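Local coordinates for protein SSO1986 (Sulfolobus solfataricus, PDB 2X5Q) that serves as the Cmr7 subunit, possibly dimeric, of the CMR ribonucleoprotein complex in CRISPR antiviral defence, at residues S21-D24 with N25-K29; N157-A160 with K161-K165; K175-L178 with Y179-V182. All blocks are in the same frame, centred on the assembly; numbering follows the deposited sequence.

Interaction 1 of 3, residues S21-D24 with N25-K29; sequences SSED and NNQIK
The side chain of K29 leaves its strand with CG opposite the backbone N (chi1 174°) and then runs straight, while E23 swings to an unusual first torsion (chi1 -95°) that carries its carboxylate across to K29. The two chains cross obliquely on one face of a beta hairpin. They meet mainly through carbon: E23 OE2 lies 3.5 Å from K29 CB, and E23 OE1 lies 3.7 Å from K29 CD. S21 OG reaches K29 CB as well, at 3.6 Å. The charged ends stay apart, with E23 OE1 4.9 Å from K29 NZ, so no salt bridge forms here.

The hairpin pairs strand 21-23 with strand 27-29, and D24, N25 and N26 make the turn. S21 and K29 are a hydrogen-bonded pair. S21 N donates to K29 O, and K29 N donates to S21 O at 2.8 Å. At the turn, E23 N gives a bond of 2.6 Å to Q27 O. Between them S22 and I28 form a non-hydrogen-bonded pair, with side chains on the other face. There water 1 links S22 OG, at 2.7 Å, to Q27 O, to which it donates. The side-chain N26 ND2 bonds Y38 O of strand 35-38.

Q27 O is thus gripped twice, by a backbone N-H and by a water. Both strands lie near the surface. The opposite charges of E23 and K29 probably attract each other weakly across the hairpin, while backbone bonds hold the register.

Interaction 2 of 3, residues N157-A160 with K161-K165; sequences NVLA and KIYAK
The chain from V158 to I162 winds as the last turn of helix 148-162, and V158 O accepts two backbone bonds, a nearly straight one from I162 N (N-H...O 173°) and a more bent one from K161 N, both 3.0 Å long. The K161 donor stands well above the carbonyl plane of V158, whereas I162 N approaches nearly end-on. Y163 N donates to L159 O at 2.8 Å, and there the helix stops. Y163 leaves helical backbone angles and is also the N-cap residue of helix 164-169. A160 O makes no such bond to A164 N. It meets A164 CA instead, in a C-H...O contact.

The side chains follow the helix in pairs four residues apart. V158 and I162 lie side by side, with V158 CG1 3.9 Å from I162 CD1. L159 and Y163 also point the same way, with L159 CD2 4.1 Å from Y163 CE2. L159 O sits at the edge of the Y163 ring, in its plane, and I162 CG2 lies over one face, offset toward the rim. L159 and I162 touch I84 of strand 80-86, and I162 and Y163 touch I86. The phenol OH of Y163 bonds S46 O.

K161 takes another course. Its chain bends at chi2 (-25°) and again at chi4, which curls it back over the preceding turn. K161 CG comes within 3.3 Å of N157 O, and K161 NZ reaches water 2, which weakly links it to that carbonyl.

L159, I162 and Y163 thus pack the end of helix 148-162 against strand 80-86. The K161 ammonium probably polarises N157 O slightly through water 2, a weak link a turn before the helix end.

Interaction 3 of 3, residues K175-L178 with Y179-V182; sequences KDKL and YRDV
K177, L178 and R180 carry this contact within one alpha helix, 172-185, whose backbone runs in regular i to i+4 bonds. D176 O accepts from R180 N at 2.9 Å and K177 O from D181 N at 2.8 Å, while Y179 N and V182 N donate in the same way to K175 O and L178 O. The helix is amphipathic. L178 and V182 turn inward, and K177 and R180 lie nearer the solvent.

K177 starts with CG opposite its backbone N (chi1 176°) and bends at chi2 and chi4. This hooks its amine over the next turn to D181, making an i to i+4 salt bridge. NZ also bonds K51 O. D181 OD2 receives L53 N, so both ends of the bridge are tied to the chain around residues 51-53. These neighbours probably help keep the aspartate charged.

R180 lies across K177 at about a right angle. Its chain bends at chi3 and folds the guanidinium back over the helix, with one face against K177 CA. R180 NH2 passes 3.8 Å from K177 CD. This is a contact over the aliphatic part of K177, and the two charged ends remain well apart, with K177 NZ 6.2 Å from R180 NH2.

L178 is buried. Its side chain meets Y167 of helix 164-169 and L159 of helix 148-162. L178 O accepts V182 N, and V182 CG2 also comes within 3.3 Å of L178 O.

D181 meets the lysine unevenly. K177 NZ meets D181 OD1 on the syn side at 2.7 Å, 16° out of the carboxylate plane, and makes a weak second bond to D181 OD2 at 3.1 Å.

Overall arrangement
The three contacts come in series along the chain. Interaction 1 lies at the edge of the four-stranded antiparallel sheet, interaction 2 spans the junction of helices 148-162 and 164-169, and interaction 3 lies within helix 172-185. Interaction 2 is the middle piece. Its centre is 11 Å from that of interaction 1 and 13 Å from that of interaction 3. I28 CD1 packs on I162 CD1 at 3.6 Å, and L159 CD1 packs on V182 CG2 at 3.7 Å. Interactions 1 and 3 do not touch; their nearest atoms are about 12 Å apart. Apolar side chains of the helix end thus connect the hairpin to helix 172-185, the last helix of the chain, in one subunit.

Interaction 1 of 3, residues S21-D24 with N25-K29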
loop_
_atom_site.group_PDB
_atom_site.type_symbol
_atom_site.label_atom_id
_atom_site.label_comp_id
_atom_site.label_asym_id
_atom_site.label_seq_id
_atom_site.Cartn_x
_atom_site.Cartn_y
_atom_site.Cartn_z
ATOM N N SER A 21 18.694 6.647 15.298
ATOM C CA SER A 21 19.516 6.959 16.464
ATOM C C SER A 21 18.653 7.620 17.514
ATOM O O SER A 21 17.726 8.365 17.189
ATOM C CB SER A 21 20.663 7.895 16.080
ATOM O OG SER A 21 20.164 9.133 15.604
ATOM N N SER A 22 18.959 7.350 18.771
ATOM C CA SER A 22 18.328 8.058 19.872
ATOM C C SER A 22 18.826 9.508 19.904
ATOM O O SER A 22 19.998 9.772 19.679
ATOM C CB SER A 22 18.639 7.345 21.189
ATOM O OG SER A 22 18.561 8.230 22.287
ATOM N N GLU A 23 17.921 10.444 20.153
ATOM C CA GLU A 23 18.291 11.847 20.324
ATOM C C GLU A 23 17.850 12.288 21.707
ATOM O O GLU A 23 16.970 11.672 22.316
ATOM C CB GLU A 23 17.666 12.730 19.233
ATOM C CG GLU A 23 18.593 12.979 18.036
ATOM C CD GLU A 23 17.958 13.851 16.935
ATOM O OE1 GLU A 23 18.719 14.566 16.241
ATOM O OE2 GLU A 23 16.711 13.812 16.754
ATOM N N ASP A 24 18.467 13.353 22.197
ATOM C CA ASP A 24 18.271 13.788 23.571
ATOM C C ASP A 24 16.789 13.955 23.896
ATOM O O ASP A 24 16.029 14.499 23.102
ATOM C CB ASP A 24 19.028 15.099 23.836
ATOM C CG ASP A 24 20.549 14.915 23.830
ATOM O OD1 ASP A 24 21.031 13.974 23.149
ATOM O OD2 ASP A 24 21.254 15.709 24.497
ATOM N N ASN A 25 16.390 13.452 25.059
ATOM C CA ASN A 25 15.042 13.643 25.579
ATOM C C ASN A 25 13.962 12.993 24.715
ATOM O O ASN A 25 13.370 13.639 23.842
ATOM C CB ASN A 25 14.746 15.135 25.788
ATOM C CG ASN A 25 15.742 15.806 26.739
ATOM O OD1 ASN A 25 16.347 15.152 27.602
ATOM N ND2 ASN A 25 15.908 17.120 26.592
ATOM N N ASN A 26 13.725 11.710 24.981
ATOM C CA ASN A 26 12.630 10.920 24.402
ATOM C C ASN A 26 12.350 11.088 22.906
ATOM O O ASN A 26 11.210 10.956 22.474
ATOM C CB ASN A 26 11.325 11.032 25.248
ATOM C CG ASN A 26 10.624 12.395 25.137
ATOM O OD1 ASN A 26 11.261 13.446 25.067
ATOM N ND2 ASN A 26 9.292 12.373 25.161
ATOM N N GLN A 27 13.397 11.326 22.116
ATOM C CA GLN A 27 13.250 11.447 20.667
ATOM C C GLN A 27 14.150 10.486 19.902
ATOM O O GLN A 27 15.288 10.226 20.280
ATOM C CB GLN A 27 13.564 12.868 20.216
ATOM C CG GLN A 27 12.507 13.879 20.578
ATOM C CD GLN A 27 12.934 15.289 20.222
ATOM O OE1 GLN A 27 13.592 15.509 19.202
ATOM N NE2 GLN A 27 12.561 16.250 21.052
ATOM N N ILE A 28 13.634 9.993 18.790
ATOM C CA ILE A 28 14.376 9.097 17.933
ATOM C C ILE A 28 14.442 9.728 16.547
ATOM O O ILE A 28 13.404 10.000 15.941
ATOM C CB ILE A 28 13.685 7.740 17.868
ATOM C CG1 ILE A 28 13.673 7.108 19.266
ATOM C CG2 ILE A 28 14.383 6.804 16.860
ATOM C CD1 ILE A 28 12.599 6.104 19.462
ATOM N N LYS A 29 15.662 9.988 16.084
ATOM C CA LYS A 29 15.890 10.430 14.719
ATOM C C LYS A 29 15.773 9.214 13.800
ATOM O O LYS A 29 16.518 8.244 13.949
ATOM C CB LYS A 29 17.275 11.068 14.594
ATOM C CG LYS A 29 17.684 11.444 13.174
ATOM C CD LYS A 29 18.841 12.449 13.167
ATOM C CE LYS A 29 19.394 12.644 11.759
ATOM N NZ LYS A 29 20.441 13.721 11.692
HETATM O O HOH W 1 15.944 8.698 22.706
#

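Interaction 2 of 3, residues N157-A160 with K161-K165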
loop_
_atom_site.group_PDB
_atom_site.type_symbol
_atom_site.label_atom_id
_atom_site.label_comp_id
_atom_site.label_asym_id
_atom_site.label_seq_id
_atom_site.Cartn_x
_atom_site.Cartn_y
_atom_site.Cartn_z
ATOM N N ASN A 157 20.488 1.576 22.869
ATOM C CA ASN A 157 20.234 3.006 22.793
ATOM C C ASN A 157 18.800 3.348 22.453
ATOM O O ASN A 157 18.385 4.468 22.700
ATOM C CB ASN A 157 21.131 3.667 21.737
ATOM C CG ASN A 157 22.592 3.698 22.131
ATOM O OD1 ASN A 157 22.966 3.343 23.250
ATOM N ND2 ASN A 157 23.436 4.144 21.199
ATOM N N VAL A 158 18.053 2.424 21.852
ATOM C CA VAL A 158 16.676 2.726 21.445
ATOM C C VAL A 158 15.663 1.961 22.290
ATOM O O VAL A 158 14.947 2.576 23.077
ATOM C CB VAL A 158 16.466 2.510 19.931
ATOM C CG1 VAL A 158 15.007 2.718 19.533
ATOM C CG2 VAL A 158 17.358 3.455 19.164
ATOM N N LEU A 159 15.607 0.639 22.152
ATOM C CA LEU A 159 14.621 -0.153 22.902
ATOM C C LEU A 159 14.800 -0.039 24.430
ATOM O O LEU A 159 13.816 -0.018 25.189
ATOM C CB LEU A 159 14.648 -1.627 22.470
ATOM C CG LEU A 159 14.266 -1.966 21.024
ATOM C CD1 LEU A 159 14.121 -3.474 20.836
ATOM C CD2 LEU A 159 12.992 -1.248 20.590
ATOM N N ALA A 160 16.046 0.054 24.872
ATOM C CA ALA A 160 16.362 0.204 26.286
ATOM C C ALA A 160 15.979 1.578 26.829
ATOM O O ALA A 160 15.872 1.753 28.043
ATOM C CB ALA A 160 17.841 -0.057 26.523
ATOM N N LYS A 161 15.776 2.555 25.947
ATOM C CA LYS A 161 15.289 3.859 26.377
ATOM C C LYS A 161 13.761 3.897 26.404
ATOM O O LYS A 161 13.169 4.326 27.417
ATOM C CB LYS A 161 15.872 4.983 25.515
ATOM C CG LYS A 161 17.357 5.250 25.754
ATOM C CD LYS A 161 17.854 4.818 27.161
ATOM C CE LYS A 161 19.375 4.898 27.329
ATOM N NZ LYS A 161 20.128 3.998 26.379
ATOM N N ILE A 162 13.138 3.425 25.328
ATOM C CA ILE A 162 11.685 3.382 25.225
ATOM C C ILE A 162 11.126 2.464 26.309
ATOM O O ILE A 162 10.209 2.838 27.019
ATOM C CB ILE A 162 11.191 2.881 23.830
ATOM C CG1 ILE A 162 11.713 3.758 22.688
ATOM C CG2 ILE A 162 9.668 2.894 23.757
ATOM C CD1 ILE A 162 11.506 3.137 21.279
ATOM N N TYR A 163 11.699 1.273 26.426
ATOM C CA TYR A 163 11.251 0.270 27.391
ATOM C C TYR A 163 12.275 0.124 28.511
ATOM O O TYR A 163 12.657 -0.987 28.855
ATOM C CB TYR A 163 11.058 -1.075 26.699
ATOM C CG TYR A 163 10.140 -1.032 25.503
ATOM C CD1 TYR A 163 8.769 -1.210 25.652
ATOM C CD2 TYR A 163 10.632 -0.818 24.232
ATOM C CE1 TYR A 163 7.917 -1.177 24.562
ATOM C CE2 TYR A 163 9.784 -0.785 23.131
ATOM C CZ TYR A 163 8.433 -0.960 23.302
ATOM O OH TYR A 163 7.578 -0.916 22.219
ATOM N N ALA A 164 12.716 1.252 29.067
ATOM C CA ALA A 164 13.735 1.293 30.132
ATOM C C ALA A 164 13.431 0.397 31.340
ATOM O O ALA A 164 14.274 -0.394 31.756
ATOM C CB ALA A 164 13.950 2.745 30.594
ATOM N N LYS A 165 12.231 0.502 31.895
ATOM C CA LYS A 165 11.897 -0.269 33.091
ATOM C C LYS A 165 11.865 -1.778 32.841
ATOM O O LYS A 165 12.504 -2.556 33.561
ATOM C CB LYS A 165 10.594 0.234 33.711
ATOM C CG LYS A 165 10.824 1.519 34.504
ATOM C CD LYS A 165 9.543 2.133 35.014
ATOM C CE LYS A 165 9.842 3.316 35.932
ATOM N NZ LYS A 165 10.094 2.929 37.347
HETATM O O HOH W 2 19.924 6.581 24.734
#

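Interaction 3 of 3, residues K175-L178 with Y179-V182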
loop_
_atom_site.group_PDB
_atom_site.type_symbol
_atom_site.label_atom_id
_atom_site.label_comp_id
_atom_site.label_asym_id
_atom_site.label_seq_id
_atom_site.Cartn_x
_atom_site.Cartn_y
_atom_site.Cartn_z
ATOM N N LYS A 175 17.930 -10.306 27.772
ATOM C CA LYS A 175 18.438 -9.196 26.967
ATOM C C LYS A 175 19.020 -9.707 25.644
ATOM O O LYS A 175 18.837 -9.090 24.607
ATOM C CB LYS A 175 19.511 -8.390 27.718
ATOM C CG LYS A 175 19.018 -7.542 28.906
ATOM C CD LYS A 175 20.184 -6.675 29.453
ATOM C CE LYS A 175 19.797 -5.842 30.667
ATOM N NZ LYS A 175 20.164 -6.503 31.949
ATOM N N ASP A 176 19.724 -10.831 25.684
ATOM C CA ASP A 176 20.284 -11.421 24.468
ATOM C C ASP A 176 19.185 -11.947 23.539
ATOM O O ASP A 176 19.340 -11.910 22.322
ATOM C CB ASP A 176 21.292 -12.531 24.810
ATOM C CG ASP A 176 22.589 -11.988 25.419
ATOM O OD1 ASP A 176 22.743 -10.752 25.547
ATOM O OD2 ASP A 176 23.465 -12.798 25.753
ATOM N N LYS A 177 18.086 -12.436 24.104
ATOM C CA LYS A 177 16.924 -12.834 23.300
ATOM C C LYS A 177 16.379 -11.650 22.504
ATOM O O LYS A 177 16.099 -11.791 21.310
ATOM C CB LYS A 177 15.814 -13.444 24.176
ATOM C CG LYS A 177 14.520 -13.809 23.432
ATOM C CD LYS A 177 14.777 -14.702 22.222
ATOM C CE LYS A 177 13.493 -15.275 21.639
ATOM N NZ LYS A 177 12.456 -14.240 21.378
ATOM N N LEU A 178 16.237 -10.500 23.168
ATOM C CA LEU A 178 15.799 -9.256 22.539
ATOM C C LEU A 178 16.745 -8.839 21.410
ATOM O O LEU A 178 16.290 -8.453 20.331
ATOM C CB LEU A 178 15.667 -8.121 23.577
ATOM C CG LEU A 178 15.108 -6.771 23.093
ATOM C CD1 LEU A 178 13.661 -6.897 22.545
ATOM C CD2 LEU A 178 15.152 -5.711 24.187
ATOM N N TYR A 179 18.050 -8.932 21.640
ATOM C CA TYR A 179 19.014 -8.690 20.566
ATOM C C TYR A 179 18.821 -9.663 19.400
ATOM O O TYR A 179 18.812 -9.248 18.239
ATOM C CB TYR A 179 20.468 -8.790 21.036
ATOM C CG TYR A 179 21.382 -8.835 19.836
ATOM C CD1 TYR A 179 21.617 -7.684 19.095
ATOM C CD2 TYR A 179 21.922 -10.039 19.376
ATOM C CE1 TYR A 179 22.412 -7.706 17.964
ATOM C CE2 TYR A 179 22.730 -10.075 18.222
ATOM C CZ TYR A 179 22.966 -8.894 17.529
ATOM O OH TYR A 179 23.739 -8.874 16.390
ATOM N N ARG A 180 18.726 -10.959 19.692
ATOM C CA ARG A 180 18.496 -11.927 18.633
ATOM C C ARG A 180 17.224 -11.588 17.854
ATOM O O ARG A 180 17.254 -11.546 16.622
ATOM C CB ARG A 180 18.447 -13.353 19.168
ATOM C CG ARG A 180 19.816 -13.864 19.612
ATOM C CD ARG A 180 19.828 -15.378 19.694
ATOM N NE ARG A 180 18.851 -15.913 20.646
ATOM C CZ ARG A 180 19.017 -15.957 21.968
ATOM N NH1 ARG A 180 20.123 -15.478 22.539
ATOM N NH2 ARG A 180 18.071 -16.498 22.732
ATOM N N ASP A 181 16.127 -11.333 18.569
ATOM C CA ASP A 181 14.865 -10.893 17.949
ATOM C C ASP A 181 15.088 -9.738 16.968
ATOM O O ASP A 181 14.660 -9.796 15.804
ATOM C CB ASP A 181 13.866 -10.432 19.023
ATOM C CG ASP A 181 13.144 -11.583 19.699
ATOM O OD1 ASP A 181 13.479 -12.754 19.428
ATOM O OD2 ASP A 181 12.236 -11.314 20.516
ATOM N N VAL A 182 15.754 -8.688 17.439
ATOM C CA VAL A 182 15.991 -7.500 16.611
ATOM C C VAL A 182 16.769 -7.850 15.349
ATOM O O VAL A 182 16.404 -7.421 14.256
ATOM C CB VAL A 182 16.677 -6.371 17.415
ATOM C CG1 VAL A 182 17.174 -5.266 16.511
ATOM C CG2 VAL A 182 15.693 -5.803 18.448
#